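Neurotoxin (Clostridium botulinum, PDB 2QN0) probably cleaves neuronal SNARE proteins, acting as the zinc-dependent protease light chain of botulinum neurotoxin serotype C1. Local coordinates at residues 134-139 and 187-192; 113-118 and 153-158; 22-27 and 32-37. All blocks are in the same frame, centred on the assembly; numbering follows the deposited sequence.

Contact 1 (134-139 and 187-192); sequences NSVDVK and GALSII
Asn134 and Leu189 meet through a hydrogen bond between a side chain and the backbone. The amide N of Leu189 donates to OD1 of Asn134 over 3.1 Å, and the N-H...O angle of 165° makes it nearly straight on the donor side. The acceptor side is less regular: the donor stands above the plane of the side-chain carbonyl, 40° out of it, and so is not on a lone pair. Asn134 CG lies beside its backbone N (chi1 -77°), a rotation that carries the amide over to the chain at Ala188 and Leu189 although CB is not aimed there.

The other end of the same amide works through a water. ND2 of Asn134 donates to it at 2.9 Å, and the water in turn donates to O of Gly187 at 2.8 Å. One side-chain amide therefore serves an N-H and a carbonyl two residues apart in the backbone, and the N-H of Leu189 supports the assignment of OD1.

Van der Waals contacts complete the interface, which buries 160 Å² in all. OD1 of Asn134 rests 3.7 Å from CA of Ala188. With its CG anti to the backbone N, Leu189 brings CD1 to 3.9 Å from O of Asn134 and to 4.3 Å from CG1 of Val136.

The touching residues are buried and lie at or just before the starts of their strands, beyond which the chains diverge. In the mixed sheet, strand 136-141 runs between strands 146-152 and 19-23, with Val136 bonded through its backbone to Ile152. Strand 190-193 runs between 156-159 and 169-171, and its Ile192 packs on Glu230, Leu231 and Ala234 of helix 223-238, the helix that supplies the zinc ligands His229 and His233.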
ATOM      1  N   ASN A 134     -11.836  -9.562  -5.849  1.00 16.15           N
ATOM      2  CA  ASN A 134     -12.076  -9.200  -4.453  1.00 16.66           C
ATOM      3  C   ASN A 134     -12.086 -10.390  -3.498  1.00 17.38           C
ATOM      4  O   ASN A 134     -11.876 -10.222  -2.294  1.00 16.45           O
ATOM      5  CB  ASN A 134     -13.389  -8.427  -4.320  1.00 17.50           C
ATOM      6  CG  ASN A 134     -13.270  -6.982  -4.778  1.00 17.96           C
ATOM      7  OD1 ASN A 134     -12.187  -6.516  -5.137  1.00 16.81           O
ATOM      8  ND2 ASN A 134     -14.388  -6.264  -4.758  1.00 17.12           N
ATOM      9  N   SER A 135     -12.346 -11.585  -4.018  1.00 18.19           N
ATOM     10  CA  SER A 135     -12.348 -12.769  -3.164  1.00 18.37           C
ATOM     11  C   SER A 135     -11.208 -13.686  -3.594  1.00 21.26           C
ATOM     12  O   SER A 135     -10.911 -13.800  -4.781  1.00 21.58           O
ATOM     13  CB  SER A 135     -13.696 -13.503  -3.251  1.00 19.83           C
ATOM     14  OG  SER A 135     -13.928 -14.043  -4.538  1.00 20.03           O
ATOM     15  N   VAL A 136     -10.552 -14.317  -2.625  1.00 20.56           N
ATOM     16  CA  VAL A 136      -9.442 -15.211  -2.927  1.00 20.79           C
ATOM     17  C   VAL A 136      -9.720 -16.597  -2.358  1.00 20.43           C
ATOM     18  O   VAL A 136     -10.297 -16.729  -1.278  1.00 19.77           O
ATOM     19  CB  VAL A 136      -8.106 -14.669  -2.351  1.00 21.68           C
ATOM     20  CG1 VAL A 136      -7.817 -13.283  -2.929  1.00 23.04           C
ATOM     21  CG2 VAL A 136      -8.167 -14.610  -0.842  1.00 25.08           C
ATOM     22  N   ASP A 137      -9.313 -17.628  -3.092  1.00 21.68           N
ATOM     23  CA  ASP A 137      -9.543 -19.002  -2.657  1.00 21.98           C
ATOM     24  C   ASP A 137      -8.679 -19.445  -1.488  1.00 22.25           C
ATOM     25  O   ASP A 137      -7.488 -19.129  -1.417  1.00 21.35           O
ATOM     26  CB  ASP A 137      -9.303 -19.996  -3.802  1.00 23.31           C
ATOM     27  CG  ASP A 137     -10.241 -19.795  -4.969  1.00 26.27           C
ATOM     28  OD1 ASP A 137     -11.336 -19.227  -4.778  1.00 28.03           O
ATOM     29  OD2 ASP A 137      -9.878 -20.229  -6.082  1.00 30.14           O
ATOM     30  N   VAL A 138      -9.299 -20.178  -0.571  1.00 21.73           N
ATOM     31  CA  VAL A 138      -8.596 -20.743   0.572  1.00 22.14           C
ATOM     32  C   VAL A 138      -8.456 -22.214   0.182  1.00 23.99           C
ATOM     33  O   VAL A 138      -9.445 -22.862  -0.165  1.00 23.57           O
ATOM     34  CB  VAL A 138      -9.424 -20.627   1.867  1.00 22.19           C
ATOM     35  CG1 VAL A 138      -8.689 -21.298   3.023  1.00 21.65           C
ATOM     36  CG2 VAL A 138      -9.675 -19.164   2.189  1.00 20.14           C
ATOM     37  N   LYS A 139      -7.231 -22.730   0.207  1.00 25.02           N
ATOM     38  CA  LYS A 139      -6.984 -24.121  -0.160  1.00 28.23           C
ATOM     39  C   LYS A 139      -6.357 -24.898   0.989  1.00 29.81           C
ATOM     40  O   LYS A 139      -5.688 -24.329   1.852  1.00 27.42           O
ATOM     41  CB  LYS A 139      -6.033 -24.201  -1.359  1.00 29.94           C
ATOM     42  CG  LYS A 139      -6.466 -23.435  -2.601  1.00 34.36           C
ATOM     43  CD  LYS A 139      -7.574 -24.138  -3.345  1.00 38.30           C
ATOM     44  CE  LYS A 139      -7.866 -23.454  -4.675  1.00 39.80           C
ATOM     45  NZ  LYS A 139      -6.716 -23.528  -5.619  1.00 40.53           N
ATOM     46  N   GLY A 187     -14.267   0.825  -5.149  1.00 16.23           N
ATOM     47  CA  GLY A 187     -13.047   0.454  -4.467  1.00 13.99           C
ATOM     48  C   GLY A 187     -12.819  -0.994  -4.863  1.00 15.51           C
ATOM     49  O   GLY A 187     -13.690  -1.604  -5.491  1.00 15.96           O
ATOM     50  N   ALA A 188     -11.666  -1.552  -4.509  1.00 14.35           N
ATOM     51  CA  ALA A 188     -11.357  -2.935  -4.853  1.00 13.56           C
ATOM     52  C   ALA A 188     -10.171  -3.409  -4.031  1.00 14.34           C
ATOM     53  O   ALA A 188      -9.467  -2.605  -3.429  1.00 13.87           O
ATOM     54  CB  ALA A 188     -11.029  -3.047  -6.338  1.00 16.24           C
ATOM     55  N   LEU A 189      -9.955  -4.718  -4.013  1.00 13.86           N
ATOM     56  CA  LEU A 189      -8.836  -5.295  -3.277  1.00 14.76           C
ATOM     57  C   LEU A 189      -7.523  -4.762  -3.850  1.00 14.36           C
ATOM     58  O   LEU A 189      -7.367  -4.662  -5.068  1.00 14.03           O
ATOM     59  CB  LEU A 189      -8.873  -6.826  -3.397  1.00 14.01           C
ATOM     60  CG  LEU A 189      -7.721  -7.635  -2.796  1.00 17.10           C
ATOM     61  CD1 LEU A 189      -8.211  -9.038  -2.471  1.00 17.56           C
ATOM     62  CD2 LEU A 189      -6.542  -7.677  -3.769  1.00 18.11           C
ATOM     63  N   SER A 190      -6.586  -4.422  -2.968  1.00 13.73           N
ATOM     64  CA  SER A 190      -5.279  -3.923  -3.388  1.00 14.48           C
ATOM     65  C   SER A 190      -4.186  -4.909  -3.001  1.00 15.04           C
ATOM     66  O   SER A 190      -4.263  -5.545  -1.955  1.00 14.17           O
ATOM     67  CB  SER A 190      -4.942  -2.589  -2.705  1.00 14.67           C
ATOM     68  OG  SER A 190      -5.748  -1.517  -3.160  1.00 16.72           O
ATOM     69  N   ILE A 191      -3.178  -5.037  -3.854  1.00 14.33           N
ATOM     70  CA  ILE A 191      -2.028  -5.876  -3.544  1.00 14.73           C
ATOM     71  C   ILE A 191      -0.843  -4.923  -3.543  1.00 14.25           C
ATOM     72  O   ILE A 191      -0.616  -4.199  -4.515  1.00 14.84           O
ATOM     73  CB  ILE A 191      -1.789  -6.987  -4.591  1.00 15.01           C
ATOM     74  CG1 ILE A 191      -2.876  -8.061  -4.461  1.00 17.81           C
ATOM     75  CG2 ILE A 191      -0.398  -7.602  -4.386  1.00 17.51           C
ATOM     76  CD1 ILE A 191      -2.701  -9.249  -5.396  1.00 18.97           C
ATOM     77  N   ILE A 192      -0.120  -4.899  -2.431  1.00 14.12           N
ATOM     78  CA  ILE A 192       1.053  -4.049  -2.278  1.00 13.22           C
ATOM     79  C   ILE A 192       2.287  -4.949  -2.299  1.00 15.06           C
ATOM     80  O   ILE A 192       2.427  -5.814  -1.439  1.00 17.45           O
ATOM     81  CB  ILE A 192       1.027  -3.298  -0.921  1.00 14.00           C
ATOM     82  CG1 ILE A 192      -0.147  -2.313  -0.885  1.00 13.91           C
ATOM     83  CG2 ILE A 192       2.354  -2.567  -0.700  1.00 14.88           C
ATOM     84  CD1 ILE A 192      -0.310  -1.597   0.458  1.00 13.18           C
TER
HETATM   85  O   HOH W   1     -14.844  -3.939  -6.470  1.00 15.25           O

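Contact 2 (113-118 and 153-158); sequences DIPFPG and NPSVII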
ATOM      1  N   ASP A 113     -12.963  -1.140   6.778  1.00 14.92           N
ATOM      2  CA  ASP A 113     -13.859  -0.825   5.668  1.00 16.12           C
ATOM      3  C   ASP A 113     -13.560  -1.733   4.488  1.00 16.79           C
ATOM      4  O   ASP A 113     -12.420  -2.141   4.282  1.00 18.46           O
ATOM      5  CB  ASP A 113     -13.737   0.647   5.261  1.00 16.37           C
ATOM      6  CG  ASP A 113     -14.414   1.577   6.254  1.00 20.69           C
ATOM      7  OD1 ASP A 113     -15.412   1.152   6.871  1.00 22.70           O
ATOM      8  OD2 ASP A 113     -13.967   2.730   6.412  1.00 22.90           O
ATOM      9  N   ILE A 114     -14.590  -2.051   3.712  1.00 16.72           N
ATOM     10  CA  ILE A 114     -14.423  -2.949   2.581  1.00 16.02           C
ATOM     11  C   ILE A 114     -14.822  -2.350   1.236  1.00 16.54           C
ATOM     12  O   ILE A 114     -15.541  -1.354   1.170  1.00 17.57           O
ATOM     13  CB  ILE A 114     -15.273  -4.224   2.771  1.00 17.53           C
ATOM     14  CG1 ILE A 114     -16.761  -3.859   2.736  1.00 16.87           C
ATOM     15  CG2 ILE A 114     -14.945  -4.881   4.111  1.00 16.75           C
ATOM     16  CD1 ILE A 114     -17.685  -5.051   2.536  1.00 21.24           C
ATOM     17  N   PRO A 115     -14.336  -2.950   0.141  1.00 16.17           N
ATOM     18  CA  PRO A 115     -14.681  -2.459  -1.194  1.00 15.36           C
ATOM     19  C   PRO A 115     -16.174  -2.707  -1.358  1.00 16.46           C
ATOM     20  O   PRO A 115     -16.704  -3.666  -0.793  1.00 15.26           O
ATOM     21  CB  PRO A 115     -13.886  -3.377  -2.116  1.00 16.42           C
ATOM     22  CG  PRO A 115     -12.683  -3.723  -1.301  1.00 17.52           C
ATOM     23  CD  PRO A 115     -13.278  -3.974   0.066  1.00 17.19           C
ATOM     24  N   PHE A 116     -16.865  -1.848  -2.098  1.00 15.29           N
ATOM     25  CA  PHE A 116     -18.281  -2.092  -2.328  1.00 16.49           C
ATOM     26  C   PHE A 116     -18.292  -3.412  -3.096  1.00 15.52           C
ATOM     27  O   PHE A 116     -17.478  -3.615  -3.997  1.00 16.95           O
ATOM     28  CB  PHE A 116     -18.891  -1.001  -3.208  1.00 16.48           C
ATOM     29  CG  PHE A 116     -20.351  -1.216  -3.504  1.00 17.07           C
ATOM     30  CD1 PHE A 116     -21.327  -0.570  -2.755  1.00 17.51           C
ATOM     31  CD2 PHE A 116     -20.745  -2.081  -4.517  1.00 17.72           C
ATOM     32  CE1 PHE A 116     -22.682  -0.784  -3.014  1.00 17.83           C
ATOM     33  CE2 PHE A 116     -22.097  -2.304  -4.784  1.00 19.28           C
ATOM     34  CZ  PHE A 116     -23.064  -1.654  -4.030  1.00 17.18           C
ATOM     35  N   PRO A 117     -19.206  -4.332  -2.749  1.00 16.25           N
ATOM     36  CA  PRO A 117     -19.240  -5.609  -3.467  1.00 17.73           C
ATOM     37  C   PRO A 117     -19.823  -5.492  -4.872  1.00 18.89           C
ATOM     38  O   PRO A 117     -21.005  -5.758  -5.092  1.00 18.60           O
ATOM     39  CB  PRO A 117     -20.080  -6.497  -2.549  1.00 16.15           C
ATOM     40  CG  PRO A 117     -21.028  -5.528  -1.927  1.00 19.60           C
ATOM     41  CD  PRO A 117     -20.141  -4.338  -1.612  1.00 16.57           C
ATOM     42  N   GLY A 118     -18.981  -5.087  -5.817  1.00 18.99           N
ATOM     43  CA  GLY A 118     -19.421  -4.948  -7.191  1.00 19.98           C
ATOM     44  C   GLY A 118     -18.545  -4.027  -8.012  1.00 20.85           C
ATOM     45  O   GLY A 118     -17.574  -3.453  -7.511  1.00 18.86           O
ATOM     46  N   ASN A 153     -12.180 -12.413   1.761  1.00 16.23           N
ATOM     47  CA  ASN A 153     -12.158 -11.140   1.052  1.00 16.13           C
ATOM     48  C   ASN A 153     -11.206 -10.147   1.704  1.00 15.56           C
ATOM     49  O   ASN A 153     -11.622  -9.293   2.485  1.00 16.23           O
ATOM     50  CB  ASN A 153     -13.567 -10.541   1.004  1.00 16.38           C
ATOM     51  CG  ASN A 153     -14.431 -11.152  -0.082  1.00 19.16           C
ATOM     52  OD1 ASN A 153     -14.503 -12.374  -0.231  1.00 19.68           O
ATOM     53  ND2 ASN A 153     -15.103 -10.299  -0.845  1.00 16.13           N
ATOM     54  N   PRO A 154      -9.905 -10.253   1.400  1.00 16.15           N
ATOM     55  CA  PRO A 154      -8.950  -9.315   1.990  1.00 15.70           C
ATOM     56  C   PRO A 154      -9.222  -7.940   1.381  1.00 17.03           C
ATOM     57  O   PRO A 154      -9.757  -7.848   0.275  1.00 16.29           O
ATOM     58  CB  PRO A 154      -7.591  -9.848   1.521  1.00 15.94           C
ATOM     59  CG  PRO A 154      -7.853 -11.288   1.173  1.00 15.92           C
ATOM     60  CD  PRO A 154      -9.222 -11.239   0.546  1.00 16.07           C
ATOM     61  N   SER A 155      -8.876  -6.877   2.096  1.00 16.06           N
ATOM     62  CA  SER A 155      -9.037  -5.537   1.543  1.00 15.62           C
ATOM     63  C   SER A 155      -7.665  -5.143   1.007  1.00 16.25           C
ATOM     64  O   SER A 155      -7.546  -4.429   0.010  1.00 14.30           O
ATOM     65  CB  SER A 155      -9.482  -4.543   2.615  1.00 14.64           C
ATOM     66  OG  SER A 155     -10.853  -4.723   2.917  1.00 14.66           O
ATOM     67  N   VAL A 156      -6.631  -5.636   1.681  1.00 14.93           N
ATOM     68  CA  VAL A 156      -5.253  -5.366   1.297  1.00 14.21           C
ATOM     69  C   VAL A 156      -4.391  -6.605   1.514  1.00 15.62           C
ATOM     70  O   VAL A 156      -4.464  -7.247   2.561  1.00 15.39           O
ATOM     71  CB  VAL A 156      -4.635  -4.225   2.141  1.00 15.50           C
ATOM     72  CG1 VAL A 156      -3.178  -4.005   1.725  1.00 17.00           C
ATOM     73  CG2 VAL A 156      -5.439  -2.942   1.976  1.00 16.57           C
ATOM     74  N   ILE A 157      -3.595  -6.949   0.509  1.00 14.77           N
ATOM     75  CA  ILE A 157      -2.668  -8.068   0.633  1.00 15.11           C
ATOM     76  C   ILE A 157      -1.274  -7.505   0.392  1.00 15.23           C
ATOM     77  O   ILE A 157      -0.998  -6.942  -0.667  1.00 17.16           O
ATOM     78  CB  ILE A 157      -2.908  -9.172  -0.416  1.00 15.52           C
ATOM     79  CG1 ILE A 157      -4.295  -9.787  -0.238  1.00 14.29           C
ATOM     80  CG2 ILE A 157      -1.832 -10.258  -0.273  1.00 17.49           C
ATOM     81  CD1 ILE A 157      -4.610 -10.870  -1.260  1.00 16.69           C
ATOM     82  N   ILE A 158      -0.404  -7.626   1.387  1.00 14.21           N
ATOM     83  CA  ILE A 158       0.965  -7.155   1.238  1.00 15.33           C
ATOM     84  C   ILE A 158       1.807  -8.356   0.820  1.00 16.13           C
ATOM     85  O   ILE A 158       1.723  -9.418   1.435  1.00 17.12           O
ATOM     86  CB  ILE A 158       1.508  -6.597   2.564  1.00 16.34           C
ATOM     87  CG1 ILE A 158       0.713  -5.346   2.950  1.00 18.67           C
ATOM     88  CG2 ILE A 158       3.000  -6.293   2.433  1.00 16.75           C
ATOM     89  CD1 ILE A 158       1.020  -4.827   4.314  1.00 22.56           C
TER
HETATM   90  O   HOH W   2     -10.933  -3.813   5.354  1.00 19.03           O
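Ser155 OG lies beside its own backbone N (chi1 -75°), and because CB already points at segment 113-118, this rotation sets the hydroxyl against the backbone running from Asp113 to Pro115. OG comes to 3.8 Å from CD of Pro115, the ring carbon bonded to the proline N, and to 4.0 Å from CA of Ile114. CG2 of Ile114 is a more distant neighbour, 4.3 Å from the same OG. O of Asp113 lies 3.3 Å from Ser155 OG. A water sits close to both oxygens, but at separations so short that its exact bonding is doubtful. The interface is small, 103 Å², and centres on this single hydroxyl; the carboxylate of Asp113 leads away from it, where OD2 bonds to Tyr239 OH.

Further along, Pro117 is the centre of an inverse gamma turn, with a weak bond from Gly118 N to Phe116 O at 2.8 Å. CD of Pro117 lies 3.6 Å above the plane of the Phe116 ring, offset toward its rim. That ring also meets Phe127 edge-to-face and touches helices 283-304 and 319-330.

What results is a loop docked against the residue just before strand 156-159, at the start of that inner strand: the chain leaving helix 101-112 meets Ser155, which is itself hydrogen-bonded through its backbone to Asn42 and Ser190, within the mixed sheet of this clostridial zinc protease domain.

Contact 3 (22-27 and 32-37); sequences LDTHLN and EPEKAF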
ATOM      1  N   LEU A  22      -3.555 -19.520   0.485  1.00 20.82           N
ATOM      2  CA  LEU A  22      -4.417 -18.840  -0.470  1.00 20.96           C
ATOM      3  C   LEU A  22      -3.960 -18.968  -1.913  1.00 21.24           C
ATOM      4  O   LEU A  22      -2.779 -19.158  -2.194  1.00 21.83           O
ATOM      5  CB  LEU A  22      -4.497 -17.343  -0.129  1.00 20.34           C
ATOM      6  CG  LEU A  22      -4.969 -16.924   1.266  1.00 20.50           C
ATOM      7  CD1 LEU A  22      -4.787 -15.416   1.432  1.00 21.86           C
ATOM      8  CD2 LEU A  22      -6.423 -17.318   1.459  1.00 21.47           C
ATOM      9  N   ASP A  23      -4.917 -18.863  -2.825  1.00 22.76           N
ATOM     10  CA  ASP A  23      -4.632 -18.895  -4.254  1.00 24.42           C
ATOM     11  C   ASP A  23      -5.308 -17.628  -4.764  1.00 24.42           C
ATOM     12  O   ASP A  23      -6.533 -17.573  -4.855  1.00 23.78           O
ATOM     13  CB  ASP A  23      -5.263 -20.108  -4.932  1.00 26.94           C
ATOM     14  CG  ASP A  23      -4.850 -20.235  -6.387  1.00 30.28           C
ATOM     15  OD1 ASP A  23      -4.595 -19.189  -7.025  1.00 30.49           O
ATOM     16  OD2 ASP A  23      -4.789 -21.372  -6.897  1.00 31.54           O
ATOM     17  N   THR A  24      -4.515 -16.612  -5.077  1.00 23.79           N
ATOM     18  CA  THR A  24      -5.057 -15.339  -5.550  1.00 24.91           C
ATOM     19  C   THR A  24      -5.356 -15.333  -7.042  1.00 25.69           C
ATOM     20  O   THR A  24      -6.052 -14.444  -7.533  1.00 26.94           O
ATOM     21  CB  THR A  24      -4.073 -14.193  -5.279  1.00 24.24           C
ATOM     22  OG1 THR A  24      -2.888 -14.400  -6.054  1.00 22.36           O
ATOM     23  CG2 THR A  24      -3.701 -14.144  -3.808  1.00 24.03           C
ATOM     24  N   HIS A  25      -4.822 -16.318  -7.758  1.00 25.28           N
ATOM     25  CA  HIS A  25      -5.008 -16.414  -9.202  1.00 27.66           C
ATOM     26  C   HIS A  25      -4.399 -15.196  -9.887  1.00 26.79           C
ATOM     27  O   HIS A  25      -4.837 -14.799 -10.966  1.00 27.51           O
ATOM     28  CB  HIS A  25      -6.497 -16.507  -9.548  1.00 29.55           C
ATOM     29  CG  HIS A  25      -7.163 -17.734  -9.014  1.00 32.92           C
ATOM     30  ND1 HIS A  25      -6.801 -19.006  -9.405  1.00 33.85           N
ATOM     31  CD2 HIS A  25      -8.149 -17.889  -8.100  1.00 33.50           C
ATOM     32  CE1 HIS A  25      -7.535 -19.890  -8.754  1.00 34.32           C
ATOM     33  NE2 HIS A  25      -8.362 -19.238  -7.956  1.00 34.38           N
ATOM     34  N   LEU A  26      -3.384 -14.610  -9.259  1.00 24.13           N
ATOM     35  CA  LEU A  26      -2.728 -13.430  -9.815  1.00 23.95           C
ATOM     36  C   LEU A  26      -1.204 -13.485  -9.813  1.00 23.95           C
ATOM     37  O   LEU A  26      -0.559 -12.764 -10.573  1.00 24.36           O
ATOM     38  CB  LEU A  26      -3.178 -12.177  -9.058  1.00 23.32           C
ATOM     39  CG  LEU A  26      -4.629 -11.731  -9.269  1.00 23.66           C
ATOM     40  CD1 LEU A  26      -5.000 -10.686  -8.234  1.00 23.21           C
ATOM     41  CD2 LEU A  26      -4.796 -11.179 -10.681  1.00 24.22           C
ATOM     42  N   ASN A  27      -0.624 -14.334  -8.968  1.00 22.67           N
ATOM     43  CA  ASN A  27       0.834 -14.424  -8.889  1.00 22.04           C
ATOM     44  C   ASN A  27       1.393 -15.434  -9.887  1.00 23.78           C
ATOM     45  O   ASN A  27       1.325 -16.645  -9.663  1.00 23.99           O
ATOM     46  CB  ASN A  27       1.261 -14.808  -7.467  1.00 20.73           C
ATOM     47  CG  ASN A  27       2.744 -14.603  -7.229  1.00 19.69           C
ATOM     48  OD1 ASN A  27       3.496 -14.283  -8.152  1.00 20.60           O
ATOM     49  ND2 ASN A  27       3.178 -14.794  -5.984  1.00 19.41           N
ATOM     50  N   GLU A  32       1.589 -23.159  -6.690  1.00 33.43           N
ATOM     51  CA  GLU A  32       0.752 -23.794  -5.676  1.00 31.97           C
ATOM     52  C   GLU A  32       0.285 -22.725  -4.686  1.00 29.14           C
ATOM     53  O   GLU A  32       0.790 -21.604  -4.696  1.00 27.05           O
ATOM     54  CB  GLU A  32       1.526 -24.897  -4.943  1.00 34.76           C
ATOM     55  CG  GLU A  32       2.776 -24.438  -4.217  1.00 39.63           C
ATOM     56  CD  GLU A  32       3.420 -25.558  -3.413  1.00 43.71           C
ATOM     57  OE1 GLU A  32       3.693 -26.629  -3.996  1.00 44.13           O
ATOM     58  OE2 GLU A  32       3.654 -25.369  -2.202  1.00 45.39           O
ATOM     59  N   PRO A  33      -0.700 -23.052  -3.835  1.00 26.40           N
ATOM     60  CA  PRO A  33      -1.202 -22.082  -2.855  1.00 24.99           C
ATOM     61  C   PRO A  33      -0.080 -21.447  -2.039  1.00 23.89           C
ATOM     62  O   PRO A  33       0.934 -22.088  -1.758  1.00 22.89           O
ATOM     63  CB  PRO A  33      -2.145 -22.922  -2.001  1.00 24.06           C
ATOM     64  CG  PRO A  33      -2.722 -23.866  -3.013  1.00 25.98           C
ATOM     65  CD  PRO A  33      -1.491 -24.295  -3.788  1.00 26.42           C
ATOM     66  N   GLU A  34      -0.269 -20.184  -1.664  1.00 20.23           N
ATOM     67  CA  GLU A  34       0.727 -19.450  -0.891  1.00 19.51           C
ATOM     68  C   GLU A  34       0.278 -19.240   0.546  1.00 18.11           C
ATOM     69  O   GLU A  34      -0.865 -18.857   0.797  1.00 18.15           O
ATOM     70  CB  GLU A  34       0.989 -18.088  -1.542  1.00 19.88           C
ATOM     71  CG  GLU A  34       1.563 -18.169  -2.942  1.00 21.37           C
ATOM     72  CD  GLU A  34       1.682 -16.800  -3.595  1.00 22.47           C
ATOM     73  OE1 GLU A  34       0.693 -16.330  -4.194  1.00 23.85           O
ATOM     74  OE2 GLU A  34       2.763 -16.193  -3.493  1.00 24.22           O
ATOM     75  N   LYS A  35       1.181 -19.481   1.493  1.00 18.39           N
ATOM     76  CA  LYS A  35       0.855 -19.308   2.903  1.00 18.33           C
ATOM     77  C   LYS A  35       0.666 -17.819   3.195  1.00 18.67           C
ATOM     78  O   LYS A  35       1.508 -16.999   2.832  1.00 18.33           O
ATOM     79  CB  LYS A  35       1.966 -19.890   3.783  1.00 19.32           C
ATOM     80  CG  LYS A  35       1.564 -20.071   5.241  1.00 19.86           C
ATOM     81  CD  LYS A  35       2.589 -20.911   5.990  1.00 21.72           C
ATOM     82  CE  LYS A  35       2.155 -21.163   7.427  1.00 21.25           C
ATOM     83  NZ  LYS A  35       3.129 -22.043   8.135  1.00 21.77           N
ATOM     84  N   ALA A  36      -0.446 -17.487   3.848  1.00 18.46           N
ATOM     85  CA  ALA A  36      -0.786 -16.104   4.172  1.00 18.39           C
ATOM     86  C   ALA A  36      -1.049 -15.904   5.664  1.00 18.60           C
ATOM     87  O   ALA A  36      -1.491 -16.823   6.356  1.00 18.98           O
ATOM     88  CB  ALA A  36      -2.009 -15.680   3.365  1.00 16.01           C
ATOM     89  N   PHE A  37      -0.801 -14.687   6.145  1.00 16.91           N
ATOM     90  CA  PHE A  37      -0.967 -14.344   7.555  1.00 16.02           C
ATOM     91  C   PHE A  37      -1.785 -13.063   7.719  1.00 16.19           C
ATOM     92  O   PHE A  37      -1.542 -12.076   7.024  1.00 16.01           O
ATOM     93  CB  PHE A  37       0.408 -14.141   8.190  1.00 15.91           C
ATOM     94  CG  PHE A  37       1.361 -15.278   7.940  1.00 16.81           C
ATOM     95  CD1 PHE A  37       1.581 -16.247   8.916  1.00 18.42           C
ATOM     96  CD2 PHE A  37       2.007 -15.399   6.714  1.00 15.99           C
ATOM     97  CE1 PHE A  37       2.433 -17.325   8.671  1.00 17.49           C
ATOM     98  CE2 PHE A  37       2.861 -16.472   6.456  1.00 19.73           C
ATOM     99  CZ  PHE A  37       3.072 -17.440   7.443  1.00 18.43           C
TER
HETATM  100  O   HOH W   3      -1.679 -17.238  -5.140  1.00 29.38           O
HETATM  101  O   HOH W   4      -0.312 -13.679  -4.537  1.00 38.30           O
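Leu22 and Glu34 form an antiparallel hydrogen-bonded pair, the last rung before the loop of the hairpin made by strands 19-23 and 34-38. Leu22 N reaches Glu34 O at 2.8 Å with an angle of 175°, and Glu34 N returns a similarly straight bond to Leu22 O at 2.8 Å. Beside this rung, CD1 of Leu22 presses on CB of Ala36 at 3.4 Å, closer than usual for two carbons.

The Glu34 carboxylate turns into the loop. Its chain extends beyond CG and crosses Asn27 at about a right angle, the amide and carboxylate planes standing 50° apart. ND2 of Asn27 donates to OE2 of Glu34 at 2.9 Å from above the carboxylate plane, in a bent bond (132°), with a weak second bond to OE1. Two waters donate to OE1 of Glu34, at 2.7 and 2.9 Å; the nearer accepts from Thr24 N, the other bonds to Thr24 OG1.

Two overlapping turns shape this bend. An Asx turn links His25 N to Asp23 OD1, and an ST turn joins Leu26 N to Thr24 OG1 at 3.2 Å. The amide of Asn27 is itself fixed: OD1 accepts from Ser51 N and Leu29 N, and ND2 also donates to Arg49 O.

Amide and waters should stabilise a negative Glu34 in this buried place, whereas Asp48, whose OD2 lies close to Glu34 OE2, would push the other way and might raise the affinity of the pair for a proton.

Overall arrangement
All three contacts reach one mixed sheet; contacts 1 and 3 are buried, contact 2 partly. Contacts 1 and 2 are neighbours, with centres about 6 Å apart, their strands 190-193 and 156-159 joined by probable hydrogen bonds of Ile157 to Ser190 and Ile192. The centre of contact 3 lies about 10 Å from that of contact 1, linked through neighbouring strands 19-23 and 136-141 by a probable Asp23 N to Asp137 O bond, with His25 NE2 to Asp137 OD2 just beyond. Thr24 packs slightly on Ile157 of contact 2. Chemistry follows place: one antiparallel backbone pair and a hydrated carboxylate in the hairpin, a side-chain amide bridging loop ends in contact 1, a serine hydroxyl against a loop in contact 2.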